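Local coordinates for protein pantothenate synthetase (Francisella tularensis subsp. tularensis, PDB 3N8H) that probably catalyses the ATP-dependent condensation of pantoate with beta-alanine to pantothenate through a pantoyl-adenylate intermediate, at residues Q23-F28 with E49-I54; T72-L77 with R190-T195; P144-L149 with N170-V175; Q181-P186 with I201-Y206. All blocks are in the same frame, centred on the assembly; numbering follows the deposited sequence.

Interaction 1: residues Q23-F28 with E49-I54; sequences QQKIGF and ENDVVI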
# COMPACT_ATOMS: atom_id res chain seq x y z
N GLN A 23 -26.03 -8.05 -5.92
CA GLN A 23 -27.13 -8.04 -4.96
C GLN A 23 -26.71 -8.62 -3.61
O GLN A 23 -27.31 -8.31 -2.58
CB GLN A 23 -28.30 -8.86 -5.51
CG GLN A 23 -28.60 -8.60 -6.98
CD GLN A 23 -28.82 -7.13 -7.27
OE1 GLN A 23 -29.07 -6.34 -6.35
NE2 GLN A 23 -28.73 -6.76 -8.54
N GLN A 24 -25.68 -9.45 -3.64
CA GLN A 24 -25.27 -10.20 -2.45
C GLN A 24 -24.28 -9.41 -1.61
O GLN A 24 -23.19 -9.08 -2.07
CB GLN A 24 -24.69 -11.56 -2.86
CG GLN A 24 -25.72 -12.48 -3.50
CD GLN A 24 -25.15 -13.84 -3.87
OE1 GLN A 24 -25.70 -14.88 -3.51
NE2 GLN A 24 -24.04 -13.83 -4.60
N LYS A 25 -24.68 -9.08 -0.39
CA LYS A 25 -23.80 -8.44 0.57
C LYS A 25 -22.73 -9.44 0.98
O LYS A 25 -23.05 -10.56 1.39
CB LYS A 25 -24.57 -7.98 1.80
CG LYS A 25 -25.65 -6.95 1.52
CD LYS A 25 -25.51 -5.76 2.46
CE LYS A 25 -24.14 -5.10 2.31
NZ LYS A 25 -23.96 -3.86 3.15
N ILE A 26 -21.47 -9.03 0.87
CA ILE A 26 -20.35 -9.89 1.25
C ILE A 26 -19.74 -9.44 2.57
O ILE A 26 -19.32 -8.28 2.71
CB ILE A 26 -19.27 -9.89 0.17
CG1 ILE A 26 -19.89 -10.16 -1.20
CG2 ILE A 26 -18.18 -10.92 0.51
CD1 ILE A 26 -18.88 -10.33 -2.31
N GLY A 27 -19.68 -10.35 3.53
CA GLY A 27 -18.98 -10.10 4.78
C GLY A 27 -17.66 -10.86 4.86
O GLY A 27 -17.57 -12.02 4.46
N PHE A 28 -16.64 -10.21 5.39
CA PHE A 28 -15.31 -10.81 5.40
C PHE A 28 -14.74 -10.86 6.81
O PHE A 28 -14.70 -9.84 7.51
CB PHE A 28 -14.37 -10.05 4.47
CG PHE A 28 -12.93 -10.53 4.52
CD1 PHE A 28 -11.88 -9.62 4.49
CD2 PHE A 28 -12.63 -11.88 4.60
CE1 PHE A 28 -10.55 -10.05 4.54
CE2 PHE A 28 -11.30 -12.33 4.64
CZ PHE A 28 -10.27 -11.42 4.60
N GLU A 49 -25.62 -10.43 9.04
CA GLU A 49 -25.57 -9.14 8.35
C GLU A 49 -25.27 -9.22 6.84
O GLU A 49 -25.24 -8.20 6.16
CB GLU A 49 -24.52 -8.22 9.02
CG GLU A 49 -25.06 -7.46 10.21
CD GLU A 49 -24.09 -6.43 10.75
OE1 GLU A 49 -22.97 -6.32 10.20
OE2 GLU A 49 -24.43 -5.74 11.73
N ASN A 50 -25.03 -10.42 6.33
CA ASN A 50 -24.59 -10.58 4.94
C ASN A 50 -25.17 -11.83 4.28
O ASN A 50 -25.60 -12.75 4.96
CB ASN A 50 -23.07 -10.62 4.86
CG ASN A 50 -22.40 -9.33 5.36
OD1 ASN A 50 -22.14 -8.40 4.58
ND2 ASN A 50 -22.10 -9.30 6.64
N ASP A 51 -25.16 -11.85 2.94
CA ASP A 51 -25.65 -13.00 2.18
C ASP A 51 -24.52 -14.00 1.98
O ASP A 51 -24.74 -15.21 1.89
CB ASP A 51 -26.18 -12.56 0.81
CG ASP A 51 -27.27 -11.51 0.91
OD1 ASP A 51 -28.37 -11.85 1.39
OD2 ASP A 51 -27.03 -10.35 0.51
N VAL A 52 -23.30 -13.47 1.89
CA VAL A 52 -22.12 -14.28 1.69
C VAL A 52 -21.08 -13.92 2.74
O VAL A 52 -20.74 -12.75 2.92
CB VAL A 52 -21.52 -14.08 0.30
CG1 VAL A 52 -20.36 -15.02 0.06
CG2 VAL A 52 -22.60 -14.24 -0.76
N VAL A 53 -20.59 -14.93 3.44
CA VAL A 53 -19.52 -14.72 4.42
C VAL A 53 -18.30 -15.47 3.96
O VAL A 53 -18.37 -16.66 3.57
CB VAL A 53 -19.93 -15.15 5.87
CG1 VAL A 53 -18.75 -14.98 6.86
CG2 VAL A 53 -21.12 -14.34 6.33
N ILE A 54 -17.19 -14.75 3.99
CA ILE A 54 -15.87 -15.25 3.67
C ILE A 54 -15.01 -15.16 4.91
O ILE A 54 -14.97 -14.12 5.59
CB ILE A 54 -15.19 -14.37 2.60
CG1 ILE A 54 -15.99 -14.36 1.30
CG2 ILE A 54 -13.74 -14.80 2.38
CD1 ILE A 54 -15.46 -13.35 0.28

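Interaction 2: residues T72-L77 with R190-T195; sequences TYPNQL and RNKNLT. With PRO (proline), chain C.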
# COMPACT_ATOMS: atom_id res chain seq x y z
N THR A 72 5.90 -21.47 16.77
CA THR A 72 4.95 -22.12 17.66
C THR A 72 3.50 -21.68 17.46
O THR A 72 2.62 -22.18 18.14
CB THR A 72 5.32 -21.84 19.13
OG1 THR A 72 5.34 -20.42 19.36
CG2 THR A 72 6.70 -22.44 19.48
N TYR A 73 3.25 -20.73 16.55
CA TYR A 73 1.88 -20.21 16.44
C TYR A 73 0.90 -21.37 16.20
O TYR A 73 1.17 -22.27 15.42
CB TYR A 73 1.76 -19.18 15.32
CG TYR A 73 0.46 -18.42 15.47
CD1 TYR A 73 0.34 -17.40 16.41
CD2 TYR A 73 -0.67 -18.77 14.73
CE1 TYR A 73 -0.85 -16.71 16.57
CE2 TYR A 73 -1.87 -18.09 14.89
CZ TYR A 73 -1.96 -17.06 15.81
OH TYR A 73 -3.15 -16.37 15.97
N PRO A 74 -0.25 -21.36 16.90
CA PRO A 74 -1.06 -22.59 16.83
C PRO A 74 -1.57 -22.91 15.43
O PRO A 74 -2.00 -22.03 14.66
CB PRO A 74 -2.23 -22.30 17.78
CG PRO A 74 -1.65 -21.34 18.78
CD PRO A 74 -0.67 -20.47 18.01
N ASN A 75 -1.55 -24.20 15.11
CA ASN A 75 -1.95 -24.68 13.80
C ASN A 75 -2.91 -25.86 13.96
O ASN A 75 -2.56 -26.83 14.62
CB ASN A 75 -0.71 -25.09 13.01
CG ASN A 75 -1.05 -25.72 11.69
OD1 ASN A 75 -1.05 -25.05 10.65
ND2 ASN A 75 -1.37 -27.01 11.72
N GLN A 76 -4.10 -25.76 13.37
CA GLN A 76 -5.14 -26.80 13.47
C GLN A 76 -6.20 -26.65 12.36
O GLN A 76 -7.39 -26.42 12.63
CB GLN A 76 -5.81 -26.74 14.85
CG GLN A 76 -6.19 -25.32 15.26
CD GLN A 76 -7.07 -25.26 16.48
OE1 GLN A 76 -8.24 -24.90 16.40
NE2 GLN A 76 -6.50 -25.59 17.63
N LEU A 77 -5.76 -26.79 11.12
CA LEU A 77 -6.61 -26.50 9.96
C LEU A 77 -7.86 -27.40 9.92
O LEU A 77 -8.97 -26.93 9.62
CB LEU A 77 -5.80 -26.62 8.67
CG LEU A 77 -6.49 -26.40 7.32
CD1 LEU A 77 -7.22 -25.04 7.23
CD2 LEU A 77 -5.48 -26.56 6.16
N ARG A 190 -3.18 -17.83 20.87
CA ARG A 190 -1.96 -18.15 21.61
C ARG A 190 -2.26 -18.77 22.98
O ARG A 190 -1.39 -19.44 23.57
CB ARG A 190 -1.07 -16.90 21.75
CG ARG A 190 -0.26 -16.55 20.48
CD ARG A 190 0.62 -15.30 20.72
NE ARG A 190 1.26 -14.82 19.50
CZ ARG A 190 0.69 -13.96 18.65
NH1 ARG A 190 -0.53 -13.50 18.90
NH2 ARG A 190 1.33 -13.57 17.56
N ASN A 191 -3.48 -18.57 23.49
CA ASN A 191 -3.90 -19.21 24.73
C ASN A 191 -3.72 -20.73 24.65
O ASN A 191 -3.58 -21.40 25.68
CB ASN A 191 -5.38 -18.93 25.06
CG ASN A 191 -5.65 -17.51 25.56
OD1 ASN A 191 -4.77 -16.64 25.53
ND2 ASN A 191 -6.87 -17.28 26.02
N LYS A 192 -3.79 -21.28 23.44
CA LYS A 192 -3.70 -22.74 23.28
C LYS A 192 -2.29 -23.23 23.64
O LYS A 192 -2.07 -24.41 23.84
CB LYS A 192 -4.10 -23.20 21.87
CG LYS A 192 -5.57 -22.95 21.54
CD LYS A 192 -5.78 -22.57 20.08
CE LYS A 192 -7.10 -21.82 19.90
NZ LYS A 192 -7.97 -22.52 18.93
N ASN A 193 -1.35 -22.29 23.71
CA ASN A 193 0.03 -22.60 24.06
C ASN A 193 0.28 -22.54 25.56
O ASN A 193 1.36 -22.90 26.03
CB ASN A 193 1.00 -21.69 23.30
CG ASN A 193 1.14 -22.08 21.84
OD1 ASN A 193 0.75 -23.19 21.44
ND2 ASN A 193 1.69 -21.19 21.02
N LEU A 194 -0.73 -22.10 26.31
CA LEU A 194 -0.61 -22.04 27.77
C LEU A 194 -0.76 -23.41 28.42
O LEU A 194 -1.71 -24.15 28.10
CB LEU A 194 -1.67 -21.13 28.36
CG LEU A 194 -1.70 -19.65 27.98
CD1 LEU A 194 -3.02 -19.04 28.49
CD2 LEU A 194 -0.47 -18.93 28.53
N THR A 195 0.14 -23.74 29.33
CA THR A 195 -0.00 -24.94 30.12
C THR A 195 -1.10 -24.73 31.15
O THR A 195 -1.66 -23.64 31.27
CB THR A 195 1.30 -25.32 30.86
OG1 THR A 195 1.57 -24.34 31.87
CG2 THR A 195 2.47 -25.40 29.88
N PRO C . -3.25 -11.25 16.06
CA PRO C . -2.25 -10.78 15.10
C PRO C . -0.85 -11.24 15.51
O PRO C . -0.70 -11.77 16.62
CB PRO C . -2.37 -9.26 15.21
CG PRO C . -3.80 -9.03 15.57
CD PRO C . -4.19 -10.19 16.45

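Interaction 3: residues P144-L149 with N170-V175; sequences PNNLYL and NTKIIV. With AMP (adenosine monophosphate), chain D.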
# COMPACT_ATOMS: atom_id res chain seq x y z
N PRO A 144 -14.86 -7.11 -0.10
CA PRO A 144 -16.09 -7.32 0.64
C PRO A 144 -16.83 -6.01 0.84
O PRO A 144 -16.25 -4.94 0.70
CB PRO A 144 -15.59 -7.84 2.00
CG PRO A 144 -14.27 -7.13 2.17
CD PRO A 144 -13.68 -7.08 0.79
N ASN A 145 -18.11 -6.13 1.18
CA ASN A 145 -18.92 -4.99 1.58
C ASN A 145 -18.68 -4.64 3.05
O ASN A 145 -18.66 -3.45 3.41
CB ASN A 145 -20.40 -5.31 1.39
CG ASN A 145 -20.75 -5.57 -0.05
OD1 ASN A 145 -21.06 -6.71 -0.44
ND2 ASN A 145 -20.70 -4.52 -0.87
N ASN A 146 -18.50 -5.68 3.87
CA ASN A 146 -18.36 -5.52 5.31
C ASN A 146 -17.17 -6.28 5.90
O ASN A 146 -16.99 -7.47 5.64
CB ASN A 146 -19.63 -5.95 6.05
CG ASN A 146 -20.82 -5.08 5.68
OD1 ASN A 146 -20.81 -3.86 5.88
ND2 ASN A 146 -21.85 -5.70 5.15
N LEU A 147 -16.38 -5.58 6.71
CA LEU A 147 -15.21 -6.17 7.36
C LEU A 147 -15.44 -6.24 8.87
O LEU A 147 -15.77 -5.23 9.48
CB LEU A 147 -13.95 -5.33 7.08
CG LEU A 147 -12.64 -5.83 7.71
CD1 LEU A 147 -12.32 -7.24 7.24
CD2 LEU A 147 -11.44 -4.85 7.43
N TYR A 148 -15.21 -7.41 9.47
CA TYR A 148 -15.45 -7.61 10.91
C TYR A 148 -14.12 -7.78 11.66
O TYR A 148 -13.30 -8.63 11.29
CB TYR A 148 -16.42 -8.81 11.14
CG TYR A 148 -17.75 -8.50 10.48
CD1 TYR A 148 -18.79 -7.94 11.20
CD2 TYR A 148 -17.91 -8.67 9.12
CE1 TYR A 148 -19.98 -7.58 10.58
CE2 TYR A 148 -19.09 -8.32 8.50
CZ TYR A 148 -20.12 -7.77 9.22
OH TYR A 148 -21.30 -7.45 8.56
N LEU A 149 -13.91 -6.93 12.67
CA LEU A 149 -12.68 -6.86 13.44
C LEU A 149 -13.01 -6.86 14.93
O LEU A 149 -14.05 -6.32 15.33
CB LEU A 149 -11.89 -5.57 13.10
CG LEU A 149 -11.40 -5.30 11.67
CD1 LEU A 149 -10.70 -3.95 11.60
CD2 LEU A 149 -10.46 -6.42 11.20
N ASN A 170 -13.95 0.61 -0.61
CA ASN A 170 -15.36 0.81 -0.24
C ASN A 170 -15.89 -0.37 0.56
O ASN A 170 -16.59 -1.24 0.04
CB ASN A 170 -16.22 1.11 -1.47
CG ASN A 170 -17.56 1.73 -1.10
OD1 ASN A 170 -18.04 1.56 0.02
ND2 ASN A 170 -18.16 2.45 -2.04
N THR A 171 -15.50 -0.41 1.82
CA THR A 171 -15.82 -1.50 2.72
C THR A 171 -16.17 -0.86 4.06
O THR A 171 -15.48 0.04 4.52
CB THR A 171 -14.60 -2.43 2.90
OG1 THR A 171 -14.40 -3.18 1.70
CG2 THR A 171 -14.83 -3.39 4.05
N LYS A 172 -17.27 -1.30 4.67
CA LYS A 172 -17.61 -0.81 5.99
C LYS A 172 -16.86 -1.66 7.02
O LYS A 172 -16.65 -2.86 6.82
CB LYS A 172 -19.12 -0.89 6.22
CG LYS A 172 -19.56 -0.40 7.57
CD LYS A 172 -20.96 0.20 7.53
CE LYS A 172 -21.99 -0.70 8.20
NZ LYS A 172 -22.49 -1.79 7.32
N ILE A 173 -16.43 -1.03 8.10
CA ILE A 173 -15.76 -1.76 9.19
C ILE A 173 -16.67 -1.87 10.42
O ILE A 173 -17.12 -0.86 10.95
CB ILE A 173 -14.43 -1.11 9.56
CG1 ILE A 173 -13.43 -1.37 8.43
CG2 ILE A 173 -13.88 -1.67 10.89
CD1 ILE A 173 -12.38 -0.33 8.31
N ILE A 174 -16.92 -3.11 10.84
CA ILE A 174 -17.72 -3.42 12.01
C ILE A 174 -16.81 -3.92 13.15
O ILE A 174 -16.18 -4.96 13.03
CB ILE A 174 -18.76 -4.52 11.69
CG1 ILE A 174 -19.66 -4.10 10.51
CG2 ILE A 174 -19.64 -4.79 12.92
CD1 ILE A 174 -18.95 -4.14 9.15
N VAL A 175 -16.71 -3.15 14.24
CA VAL A 175 -15.91 -3.55 15.40
C VAL A 175 -16.75 -4.34 16.40
O VAL A 175 -17.88 -3.95 16.72
CB VAL A 175 -15.31 -2.31 16.11
CG1 VAL A 175 -14.35 -2.74 17.22
CG2 VAL A 175 -14.60 -1.45 15.08
P AMP D . -6.26 -13.21 14.99
O1P AMP D . -6.69 -14.53 14.36
O2P AMP D . -5.88 -13.27 16.44
O3P AMP D . -5.29 -12.45 14.17
O5' AMP D . -7.66 -12.40 15.09
C5' AMP D . -8.58 -12.32 14.01
C4' AMP D . -9.70 -11.36 14.34
O4' AMP D . -10.42 -11.86 15.51
C3' AMP D . -9.23 -9.93 14.68
O3' AMP D . -10.21 -8.98 14.23
C2' AMP D . -9.20 -9.96 16.20
O2' AMP D . -9.27 -8.70 16.85
C1' AMP D . -10.41 -10.84 16.51
N9 AMP D . -10.37 -11.41 17.86
C8 AMP D . -9.33 -12.08 18.41
N7 AMP D . -9.61 -12.43 19.69
C5 AMP D . -10.85 -11.96 19.98
C6 AMP D . -11.74 -11.98 21.16
N6 AMP D . -11.33 -12.58 22.29
N1 AMP D . -12.95 -11.40 21.08
C2 AMP D . -13.32 -10.78 19.94
N3 AMP D . -12.57 -10.72 18.82
C4 AMP D . -11.34 -11.29 18.78
O HOH W 1 -17.51 -3.35 -1.50
O HOH W 2 -19.66 -1.64 -0.05

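Interaction 4: residues Q181-P186 with I201-Y206; sequences QPSGLP and IANKIY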
# COMPACT_ATOMS: atom_id res chain seq x y z
N GLN A 181 -13.10 -15.35 28.78
CA GLN A 181 -13.30 -16.41 29.78
C GLN A 181 -14.03 -15.89 31.02
O GLN A 181 -14.01 -14.69 31.31
CB GLN A 181 -11.96 -16.98 30.27
CG GLN A 181 -11.13 -17.65 29.24
CD GLN A 181 -11.78 -18.94 28.71
OE1 GLN A 181 -12.86 -19.32 29.16
NE2 GLN A 181 -11.12 -19.60 27.76
N PRO A 182 -14.61 -16.81 31.82
CA PRO A 182 -15.32 -16.32 33.00
C PRO A 182 -14.48 -15.39 33.90
O PRO A 182 -15.03 -14.46 34.51
CB PRO A 182 -15.73 -17.62 33.71
CG PRO A 182 -15.97 -18.57 32.57
CD PRO A 182 -14.92 -18.22 31.53
N SER A 183 -13.16 -15.62 33.96
CA SER A 183 -12.26 -14.80 34.77
C SER A 183 -12.11 -13.39 34.22
O SER A 183 -11.73 -12.48 34.94
CB SER A 183 -10.87 -15.46 34.86
OG SER A 183 -10.24 -15.50 33.58
N GLY A 184 -12.40 -13.21 32.93
CA GLY A 184 -12.17 -11.95 32.25
C GLY A 184 -11.07 -12.05 31.19
O GLY A 184 -11.00 -11.23 30.29
N LEU A 185 -10.19 -13.05 31.32
CA LEU A 185 -9.17 -13.32 30.31
C LEU A 185 -9.73 -13.40 28.89
O LEU A 185 -10.57 -14.27 28.60
CB LEU A 185 -8.43 -14.63 30.67
CG LEU A 185 -7.32 -15.15 29.75
CD1 LEU A 185 -6.13 -14.19 29.76
CD2 LEU A 185 -6.91 -16.55 30.18
N PRO A 186 -9.27 -12.52 28.00
CA PRO A 186 -9.68 -12.52 26.61
C PRO A 186 -9.40 -13.86 25.95
O PRO A 186 -8.36 -14.48 26.20
CB PRO A 186 -8.76 -11.47 25.96
CG PRO A 186 -8.26 -10.65 27.04
CD PRO A 186 -8.25 -11.48 28.28
N ILE A 201 -2.18 -18.78 36.29
CA ILE A 201 -1.56 -17.47 36.38
C ILE A 201 -2.41 -16.46 35.61
O ILE A 201 -2.70 -15.38 36.10
CB ILE A 201 -0.16 -17.51 35.81
CG1 ILE A 201 0.70 -18.44 36.68
CG2 ILE A 201 0.43 -16.09 35.73
CD1 ILE A 201 2.06 -18.71 36.06
N ALA A 202 -2.81 -16.82 34.40
CA ALA A 202 -3.62 -15.91 33.60
C ALA A 202 -4.86 -15.50 34.38
O ALA A 202 -5.19 -14.31 34.46
CB ALA A 202 -3.98 -16.54 32.25
N ASN A 203 -5.55 -16.47 34.98
CA ASN A 203 -6.77 -16.18 35.77
C ASN A 203 -6.51 -15.29 36.99
O ASN A 203 -7.31 -14.39 37.29
CB ASN A 203 -7.49 -17.47 36.19
CG ASN A 203 -8.12 -18.23 35.00
OD1 ASN A 203 -8.52 -17.63 33.99
ND2 ASN A 203 -8.22 -19.55 35.14
N LYS A 204 -5.41 -15.52 37.69
CA LYS A 204 -4.99 -14.65 38.79
C LYS A 204 -4.77 -13.20 38.34
O LYS A 204 -5.14 -12.27 39.04
CB LYS A 204 -3.73 -15.17 39.48
CG LYS A 204 -3.97 -16.36 40.40
CD LYS A 204 -2.68 -16.84 41.07
CE LYS A 204 -1.70 -17.42 40.06
NZ LYS A 204 -0.57 -18.13 40.71
N ILE A 205 -4.14 -13.01 37.19
CA ILE A 205 -3.97 -11.68 36.65
C ILE A 205 -5.33 -10.97 36.52
O ILE A 205 -5.47 -9.80 36.89
CB ILE A 205 -3.28 -11.72 35.25
CG1 ILE A 205 -1.82 -12.15 35.37
CG2 ILE A 205 -3.40 -10.35 34.54
CD1 ILE A 205 -1.13 -12.31 34.01
N TYR A 206 -6.33 -11.69 36.01
CA TYR A 206 -7.63 -11.09 35.78
C TYR A 206 -8.49 -10.95 37.04
O TYR A 206 -9.43 -10.15 37.08
CB TYR A 206 -8.36 -11.77 34.62
CG TYR A 206 -7.88 -11.17 33.34
CD1 TYR A 206 -8.60 -10.17 32.69
CD2 TYR A 206 -6.64 -11.53 32.82
CE1 TYR A 206 -8.11 -9.58 31.53
CE2 TYR A 206 -6.14 -10.95 31.68
CZ TYR A 206 -6.88 -9.97 31.04
OH TYR A 206 -6.37 -9.41 29.91

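Interaction 1: residues Q23-F28 with E49-I54
Strands 26-28 and 52-54 run parallel, their axes 4.6 Å apart at an angle of 22°, with I26 beside V52, G27 beside V53 and F28 beside I54. G27 holds the centre: its N gives a nearly straight bond of 2.7 Å to V52 O, and its O receives I54 N at 2.8 Å. Two residues earlier, K25 O accepts two amides, V52 N almost head-on and D51 N from a tilted direction at 2.9 Å. The carboxylate of D51 reaches back across the strand start, where OD2 takes K25 N at 2.8 Å on its anti lone pair. These are the two strands of a beta-alpha-beta unit whose helix 37-49 makes the crossover, within the nucleotide-binding Rossmann-like fold of the HUP clan. I26, V52, F28 and I54 point to one face of the sheet. There I54 splits its branches: CD1 meets I26 CG2 at 3.7 Å, while CG2, anti to the backbone N, rests against F28 CD2 at 3.8 Å. Helix 10-18 covers this side, F13 touching I54. On the other face the N50 amide lies close over G27, tied by OD1 to N146 and by ND2 to Y148 and A46 O.

Interaction 2: residues T72-L77 with R190-T195
The guanidinium of R190 has the ring of Y73 standing against one face, with CE1 centred over it and 3.8 Å from R190 CZ. The two planes are 75° apart, so the tyrosine presents its rim to the flat cation, and R190 NH1 lies in the plane of the ring at that rim. One face of the Y73 ring carries P74 CD, offset toward the rim, and F64 packs edge-to-face with the same ring. At the guanidinium edge sits the bound proline: its O accepts both R190 NH1 and R190 NH2, each at 2.9 Å, a forked grip which, with the salt bridge from NH2 to D69, holds the guanidinium in place. R190 reaches this position because its chain is extended from CG to NE. R190 belongs to the proline pocket and is a predicted ATP-binding residue, and the contact probably forms part of the wall of the active-site cleft from two loops, one between helices 67-72 and 77-86, the other the 3-10 turn 190-193 ahead of helix 196-210. Away from the ligand, N193 ND2 donates to T72 O at 3.2 Å with an N-H...O angle of 162°; the oxygen lies near the amide plane of N193, but the donor stands 54° out of the carbonyl plane of T72. The same ND2 rests 3.9 Å from P74 CD. On the solvent side the bent chain of K192 brings its CD to 4.2 Å from P74 CB and its end across Q76 at about a right angle.

Interaction 3: residues P144-L149 with N170-V175
I174 lies alongside Y148 on one face of the sheet, its CB 3.5 Å from the tyrosine CD1 and its CD1 over the ring face, 4.1 Å from the ring centroid and 22° off the normal, a CH-pi contact. With chi1 at -56° and chi2 at 73°, the I174 chain folds back so that CD1 also meets N146 CB. The tyrosine is held beyond its ring by a hydrogen bond of OH with E49. The other face carries L147 and L149 beside I173; L149 CD1 rests on I173 CG2 at 4.0 Å, and helix 154-166 covers this face, I160 touching L147 and L149, and K161 touching I173. Between these layers the backbones bond tightly, L147 taking part at both ends: its N donates to K172 O at 2.7 Å and its O receives I174 N at 2.8 Å. T171, well covered, adds a short bond from OG1 to P144 O at 2.7 Å.

Toward N170 the contact loosens and meets solvent. Water 1 lies close to both P144 O and N170 O, while water 2 links N145 ND2 to N170 O. The exposed K172 bends its chain to bring NZ to N146 OD1 at 3.0 Å; N50 is the second partner of that asparagine. At the far end L149 CA comes to 3.3 Å from AMP O3'. Strands 146-150 and 172-176, joined by helix 154-166, form a parallel beta-alpha-beta unit at the edge of the Rossmann-like sheet, with the nucleotide near the C-terminal end of its inner strand, as is usual for this fold.

Interaction 4: residues Q181-P186 with I201-Y206
Y206 lays one ring face against the backbone of L185, whose CA stands 3.8 Å from the ring centroid and only 4° off the normal, a CH-pi contact over the centre of the face. The residues before and after L185 touch the same ring: G184 C comes to 3.4 Å from Y206 CD1, and P186 CD to 3.4 Å from Y206 CZ. The tyrosine hydroxyl is hydrogen-bonded to D254 of strand 250-257. L185 crosses the ring at about a right angle. Its CG is anti to the backbone N (chi1 179°), which directs the two methyls to the helix: CD1 lies 3.8 Å from Y206 CE2 and CD2 3.6 Å from A202 CB. The one polar link across the contact is S183 OG to N203 OD1, 2.8 Å, the hydroxyl approaching from above the carbonyl plane; the same OG weakly accepts L185 N. Residues Q181 to G184 form a type I beta turn, closed by G184 N to Q181 O at 2.7 Å, and Q181 N bonds to L185 O. A buried side of helix 196-210 thus receives a turn from the loop that, at P186, passes close to AMP and leads into the predicted ATP-binding residues L187 to R190.

Overall arrangement
Interactions 1 and 3 share the six-stranded parallel sheet: their centres are 10 Å apart, and strands 26-31 and 146-150 are neighbours in it, so the two beta-alpha-beta units join there. Interactions 2 and 4, whose centres are 17 Å apart, lie across the chain's centre from interaction 3 and meet where N191 bonds to P186 O; both draw on the loop between strand 172-176 and helix 196-210. Along the chain interaction 1 closes first, interaction 3 is nested within the span closed by interaction 2, and interactions 2 and 4 interleave. AMP and proline sit between sheet and loops: interaction 3 meets AMP through L149, interaction 2 meets proline through R190.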